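O-methyltransferase (Saccharopolyspora spinosa, PDB 4CE0) probably transfers a methyl group from S-adenosylmethionine to the 4'-hydroxyl of the rhamnose of spinosyns, in a magnesium-dependent step of antibiotic biosynthesis. Local coordinates at residues A[7-19]-A[50-64]. Numbering follows the deposited sequence.
With SAH (S-adenosyl-L-homocysteine), chain B.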
# COMPACT_ATOMS: atom_id res chain seq x y z
N LEU A 7 6.71 -7.58 -3.89
CA LEU A 7 6.61 -6.52 -2.86
C LEU A 7 5.32 -5.71 -3.00
O LEU A 7 4.59 -5.46 -2.01
CB LEU A 7 7.81 -5.59 -2.95
CG LEU A 7 9.14 -6.15 -2.42
CD1 LEU A 7 10.27 -5.19 -2.68
CD2 LEU A 7 9.00 -6.43 -0.94
N TYR A 8 5.04 -5.32 -4.23
CA TYR A 8 3.79 -4.64 -4.57
C TYR A 8 2.59 -5.40 -4.07
O TYR A 8 1.78 -4.87 -3.31
CB TYR A 8 3.72 -4.50 -6.08
CG TYR A 8 2.43 -3.94 -6.63
CD1 TYR A 8 1.93 -2.71 -6.19
CD2 TYR A 8 1.72 -4.63 -7.61
CE1 TYR A 8 0.74 -2.18 -6.72
CE2 TYR A 8 0.53 -4.09 -8.16
CZ TYR A 8 0.06 -2.88 -7.70
OH TYR A 8 -1.11 -2.39 -8.24
N LEU A 9 2.47 -6.67 -4.47
CA LEU A 9 1.29 -7.45 -4.12
C LEU A 9 1.18 -7.73 -2.61
O LEU A 9 0.08 -7.72 -2.04
CB LEU A 9 1.27 -8.75 -4.90
CG LEU A 9 1.18 -8.57 -6.40
CD1 LEU A 9 1.21 -9.93 -7.12
CD2 LEU A 9 -0.09 -7.86 -6.76
N ASP A 10 2.31 -7.94 -1.96
CA ASP A 10 2.31 -8.14 -0.52
C ASP A 10 1.83 -6.89 0.18
O ASP A 10 0.96 -6.95 1.06
CB ASP A 10 3.71 -8.49 -0.03
CG ASP A 10 3.74 -8.79 1.47
OD1 ASP A 10 3.11 -9.79 1.89
OD2 ASP A 10 4.41 -8.04 2.21
N LEU A 11 2.36 -5.72 -0.22
CA LEU A 11 1.85 -4.48 0.36
C LEU A 11 0.35 -4.28 0.09
O LEU A 11 -0.42 -3.86 0.98
CB LEU A 11 2.67 -3.28 -0.10
CG LEU A 11 2.15 -1.90 0.33
CD1 LEU A 11 2.12 -1.73 1.82
CD2 LEU A 11 3.03 -0.80 -0.37
N LEU A 12 -0.07 -4.56 -1.14
CA LEU A 12 -1.48 -4.38 -1.52
C LEU A 12 -2.44 -5.14 -0.61
O LEU A 12 -3.46 -4.58 -0.18
CB LEU A 12 -1.70 -4.76 -2.98
CG LEU A 12 -3.05 -4.38 -3.60
CD1 LEU A 12 -3.40 -2.90 -3.39
CD2 LEU A 12 -3.06 -4.69 -5.06
N LYS A 13 -2.11 -6.39 -0.28
CA LYS A 13 -2.95 -7.21 0.62
C LYS A 13 -3.09 -6.55 1.98
O LYS A 13 -4.18 -6.53 2.55
CB LYS A 13 -2.39 -8.64 0.73
CG LYS A 13 -2.56 -9.41 -0.60
CD LYS A 13 -2.07 -10.82 -0.54
CE LYS A 13 -0.57 -10.88 -0.39
NZ LYS A 13 -0.08 -12.24 -0.75
N LYS A 14 -1.99 -6.02 2.51
CA LYS A 14 -2.02 -5.31 3.77
C LYS A 14 -2.90 -4.07 3.65
O LYS A 14 -3.68 -3.76 4.55
CB LYS A 14 -0.61 -4.87 4.16
CG LYS A 14 0.33 -5.97 4.64
CD LYS A 14 1.74 -5.35 4.80
CE LYS A 14 2.79 -6.28 5.41
NZ LYS A 14 3.22 -7.33 4.44
N VAL A 15 -2.76 -3.36 2.54
CA VAL A 15 -3.55 -2.15 2.34
C VAL A 15 -5.06 -2.43 2.18
O VAL A 15 -5.88 -1.78 2.82
CB VAL A 15 -3.04 -1.35 1.13
CG1 VAL A 15 -3.81 -0.05 1.00
CG2 VAL A 15 -1.53 -1.12 1.29
N LEU A 16 -5.43 -3.38 1.33
CA LEU A 16 -6.83 -3.66 1.06
C LEU A 16 -7.60 -4.14 2.30
O LEU A 16 -8.79 -3.91 2.43
CB LEU A 16 -6.94 -4.72 -0.03
CG LEU A 16 -6.54 -4.27 -1.42
CD1 LEU A 16 -6.29 -5.49 -2.35
CD2 LEU A 16 -7.60 -3.38 -1.97
N THR A 17 -6.91 -4.86 3.19
CA THR A 17 -7.48 -5.28 4.47
C THR A 17 -7.31 -4.22 5.58
O THR A 17 -7.73 -4.43 6.71
CB THR A 17 -6.76 -6.52 4.97
OG1 THR A 17 -5.36 -6.27 4.91
CG2 THR A 17 -7.10 -7.76 4.10
N ASN A 18 -6.67 -3.11 5.23
CA ASN A 18 -6.34 -2.04 6.17
C ASN A 18 -5.59 -2.48 7.42
O ASN A 18 -5.92 -2.05 8.53
CB ASN A 18 -7.59 -1.28 6.56
CG ASN A 18 -7.28 0.08 7.21
OD1 ASN A 18 -6.26 0.72 6.92
ND2 ASN A 18 -8.17 0.52 8.08
N THR A 19 -4.58 -3.32 7.25
CA THR A 19 -3.73 -3.70 8.38
C THR A 19 -2.70 -2.61 8.64
O THR A 19 -2.06 -2.62 9.68
CB THR A 19 -2.95 -5.03 8.16
OG1 THR A 19 -1.95 -4.84 7.15
CG2 THR A 19 -3.89 -6.13 7.74
N VAL A 50 -13.32 0.78 7.33
CA VAL A 50 -12.83 1.44 6.13
C VAL A 50 -12.22 0.50 5.07
O VAL A 50 -12.23 0.86 3.91
CB VAL A 50 -11.91 2.65 6.43
CG1 VAL A 50 -12.71 3.74 7.14
CG2 VAL A 50 -10.72 2.25 7.24
N ALA A 51 -11.71 -0.68 5.44
CA ALA A 51 -11.02 -1.57 4.45
C ALA A 51 -11.86 -1.85 3.20
O ALA A 51 -13.08 -1.90 3.27
CB ALA A 51 -10.64 -2.89 5.09
N HIS A 52 -11.19 -2.07 2.07
CA HIS A 52 -11.86 -2.23 0.79
C HIS A 52 -12.27 -3.67 0.50
O HIS A 52 -13.03 -3.94 -0.44
CB HIS A 52 -11.00 -1.69 -0.33
CG HIS A 52 -10.92 -0.19 -0.34
ND1 HIS A 52 -9.80 0.50 -0.75
CD2 HIS A 52 -11.81 0.75 0.04
CE1 HIS A 52 -10.02 1.80 -0.65
NE2 HIS A 52 -11.24 1.98 -0.15
N THR A 53 -11.77 -4.58 1.31
CA THR A 53 -12.27 -5.94 1.31
C THR A 53 -12.45 -6.45 2.72
O THR A 53 -11.73 -6.04 3.63
CB THR A 53 -11.33 -6.92 0.54
OG1 THR A 53 -11.97 -8.19 0.45
CG2 THR A 53 -10.00 -7.10 1.26
N MET A 54 -13.41 -7.38 2.87
CA MET A 54 -13.71 -8.00 4.14
C MET A 54 -13.14 -9.43 4.20
O MET A 54 -13.21 -10.09 5.24
CB MET A 54 -15.23 -7.97 4.39
CG MET A 54 -16.05 -8.97 3.59
SD MET A 54 -17.79 -9.01 4.08
CE MET A 54 -18.41 -7.42 3.53
N ILE A 55 -12.51 -9.90 3.11
CA ILE A 55 -12.13 -11.31 3.08
C ILE A 55 -10.87 -11.72 3.84
O ILE A 55 -10.64 -12.92 4.00
CB ILE A 55 -12.06 -11.89 1.62
CG1 ILE A 55 -10.83 -11.39 0.89
CG2 ILE A 55 -13.35 -11.58 0.90
CD1 ILE A 55 -10.60 -12.02 -0.50
N GLY A 56 -10.05 -10.76 4.28
CA GLY A 56 -8.86 -11.07 5.06
C GLY A 56 -7.69 -11.52 4.20
O GLY A 56 -7.86 -11.79 3.00
N LEU A 57 -6.52 -11.65 4.83
CA LEU A 57 -5.27 -11.92 4.14
C LEU A 57 -5.18 -13.35 3.60
O LEU A 57 -4.55 -13.59 2.57
CB LEU A 57 -4.08 -11.67 5.08
CG LEU A 57 -3.73 -10.25 5.57
CD1 LEU A 57 -2.48 -10.29 6.50
CD2 LEU A 57 -3.50 -9.27 4.43
N GLU A 58 -5.72 -14.31 4.34
CA GLU A 58 -5.65 -15.72 3.96
C GLU A 58 -6.44 -15.95 2.67
O GLU A 58 -6.00 -16.66 1.75
CB GLU A 58 -6.21 -16.63 5.06
CG GLU A 58 -5.13 -17.26 5.90
CD GLU A 58 -5.65 -17.91 7.19
OE1 GLU A 58 -6.71 -17.47 7.72
OE2 GLU A 58 -4.99 -18.84 7.67
N ARG A 59 -7.59 -15.33 2.58
CA ARG A 59 -8.38 -15.50 1.35
C ARG A 59 -7.82 -14.66 0.17
O ARG A 59 -7.94 -15.04 -0.99
CB ARG A 59 -9.86 -15.28 1.63
CG ARG A 59 -10.35 -16.23 2.75
CD ARG A 59 -11.78 -16.67 2.57
NE ARG A 59 -12.76 -15.61 2.74
CZ ARG A 59 -13.22 -15.19 3.92
NH1 ARG A 59 -12.75 -15.71 5.05
NH2 ARG A 59 -14.14 -14.26 3.97
N LEU A 60 -7.16 -13.55 0.46
CA LEU A 60 -6.51 -12.78 -0.60
C LEU A 60 -5.31 -13.58 -1.09
O LEU A 60 -4.99 -13.55 -2.29
CB LEU A 60 -6.07 -11.40 -0.09
CG LEU A 60 -7.07 -10.26 -0.09
CD1 LEU A 60 -6.44 -9.10 0.63
CD2 LEU A 60 -7.50 -9.86 -1.51
N ASP A 61 -4.65 -14.34 -0.20
CA ASP A 61 -3.52 -15.18 -0.62
C ASP A 61 -4.03 -16.30 -1.52
O ASP A 61 -3.38 -16.72 -2.48
CB ASP A 61 -2.79 -15.83 0.55
CG ASP A 61 -2.02 -14.84 1.42
OD1 ASP A 61 -1.78 -13.69 1.01
OD2 ASP A 61 -1.64 -15.24 2.54
N ASN A 62 -5.19 -16.84 -1.19
CA ASN A 62 -5.75 -17.86 -2.05
C ASN A 62 -6.04 -17.27 -3.42
O ASN A 62 -5.77 -17.88 -4.49
CB ASN A 62 -7.02 -18.45 -1.42
CG ASN A 62 -7.85 -19.24 -2.42
OD1 ASN A 62 -8.80 -18.70 -3.01
ND2 ASN A 62 -7.48 -20.48 -2.65
N LEU A 63 -6.57 -16.05 -3.42
CA LEU A 63 -6.96 -15.42 -4.70
C LEU A 63 -5.71 -15.23 -5.56
O LEU A 63 -5.71 -15.50 -6.76
CB LEU A 63 -7.67 -14.11 -4.44
CG LEU A 63 -8.27 -13.34 -5.62
CD1 LEU A 63 -9.05 -14.24 -6.52
CD2 LEU A 63 -9.20 -12.22 -5.10
N GLN A 64 -4.61 -14.84 -4.93
CA GLN A 64 -3.35 -14.63 -5.64
C GLN A 64 -2.83 -15.96 -6.22
O GLN A 64 -2.35 -15.99 -7.34
CB GLN A 64 -2.30 -14.05 -4.71
CG GLN A 64 -0.94 -13.80 -5.43
CD GLN A 64 0.05 -13.03 -4.57
OE1 GLN A 64 -0.32 -12.47 -3.54
NE2 GLN A 64 1.32 -13.02 -4.99
N SAH B . -15.37 -7.68 0.64
CA SAH B . -16.22 -8.74 0.06
CB SAH B . -17.62 -8.33 -0.35
CG SAH B . -18.76 -9.26 -0.74
SD SAH B . -20.15 -8.70 0.29
C SAH B . -15.41 -8.99 -1.15
O SAH B . -15.98 -9.61 -2.03
OXT SAH B . -14.16 -8.45 -0.96
C5' SAH B . -21.59 -9.31 -0.65
C4' SAH B . -21.89 -8.54 -1.94
O4' SAH B . -22.75 -9.28 -2.78
C3' SAH B . -22.60 -7.20 -1.73
O3' SAH B . -21.80 -6.19 -2.32
C2' SAH B . -23.98 -7.31 -2.39
O2' SAH B . -24.54 -6.12 -3.00
C1' SAH B . -23.73 -8.44 -3.38
N9 SAH B . -24.90 -9.29 -3.74
C8 SAH B . -25.38 -10.34 -2.99
N7 SAH B . -26.39 -10.90 -3.67
C5 SAH B . -26.54 -10.26 -4.85
C6 SAH B . -27.42 -10.41 -5.92
N6 SAH B . -28.35 -11.36 -5.92
N1 SAH B . -27.34 -9.56 -7.00
C2 SAH B . -26.38 -8.57 -7.06
N3 SAH B . -25.54 -8.41 -5.98
C4 SAH B . -25.59 -9.26 -4.91
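Lys13 reaches across from helix 7-16 and settles as a knob among Leu57, Leu60, Asp61 and Gln64 of helix 56-64; the two axes pass 9.8 Å apart at 140°. A bend in its chain at chi3 (-68°) brings the ammonium group to two acceptors. NZ makes a salt bridge with Asp61 OD1 at 2.8 Å, meeting it from above the carboxylate plane, and donates to Gln64 OE1, also at 2.8 Å and tilted from the amide's carbonyl plane. The other end of that amide is held too: Gln64 NE2 bonds to Glu68, one turn on, and Leu9 CD1 rests 3.8 Å from the same NE2. Two grips at opposite ends should fix the rotation of the amide.

The apolar contacts follow the Lys13 stem toward the helix end. Leu60 CB lies alongside CG and CD of Lys13, and Leu60 CD1 meets Thr17 CG2 at 3.8 Å. Leu57 crosses Thr17 at about a right angle, its CD2 lying 3.4 Å from Lys13 O.

At the C-terminal end of the helix, backbone bonds join in. Asn18, with positive phi, closes helix 7-16 in a Schellman motif, and its CB packs on Ala51 CB. Leu16 O receives two bonds from the facing loop: a weak one from His52 N and a straighter one from Thr53 N (3.3 Å, N-H...O 152°). Tyr21 of the second subunit also bonds His52 N, bringing the dimer interface to this spot.

Thr53 then turns to the ligand. Its OG1 accepts from Ile55 N and donates to the SAH carboxylate oxygen OXT at 2.6 Å. The N-terminal helix thus backs the loop that binds the amino-acid end of the cofactor product, beside the Rossmann-like sheet of this TylF/MycF-family methyltransferase.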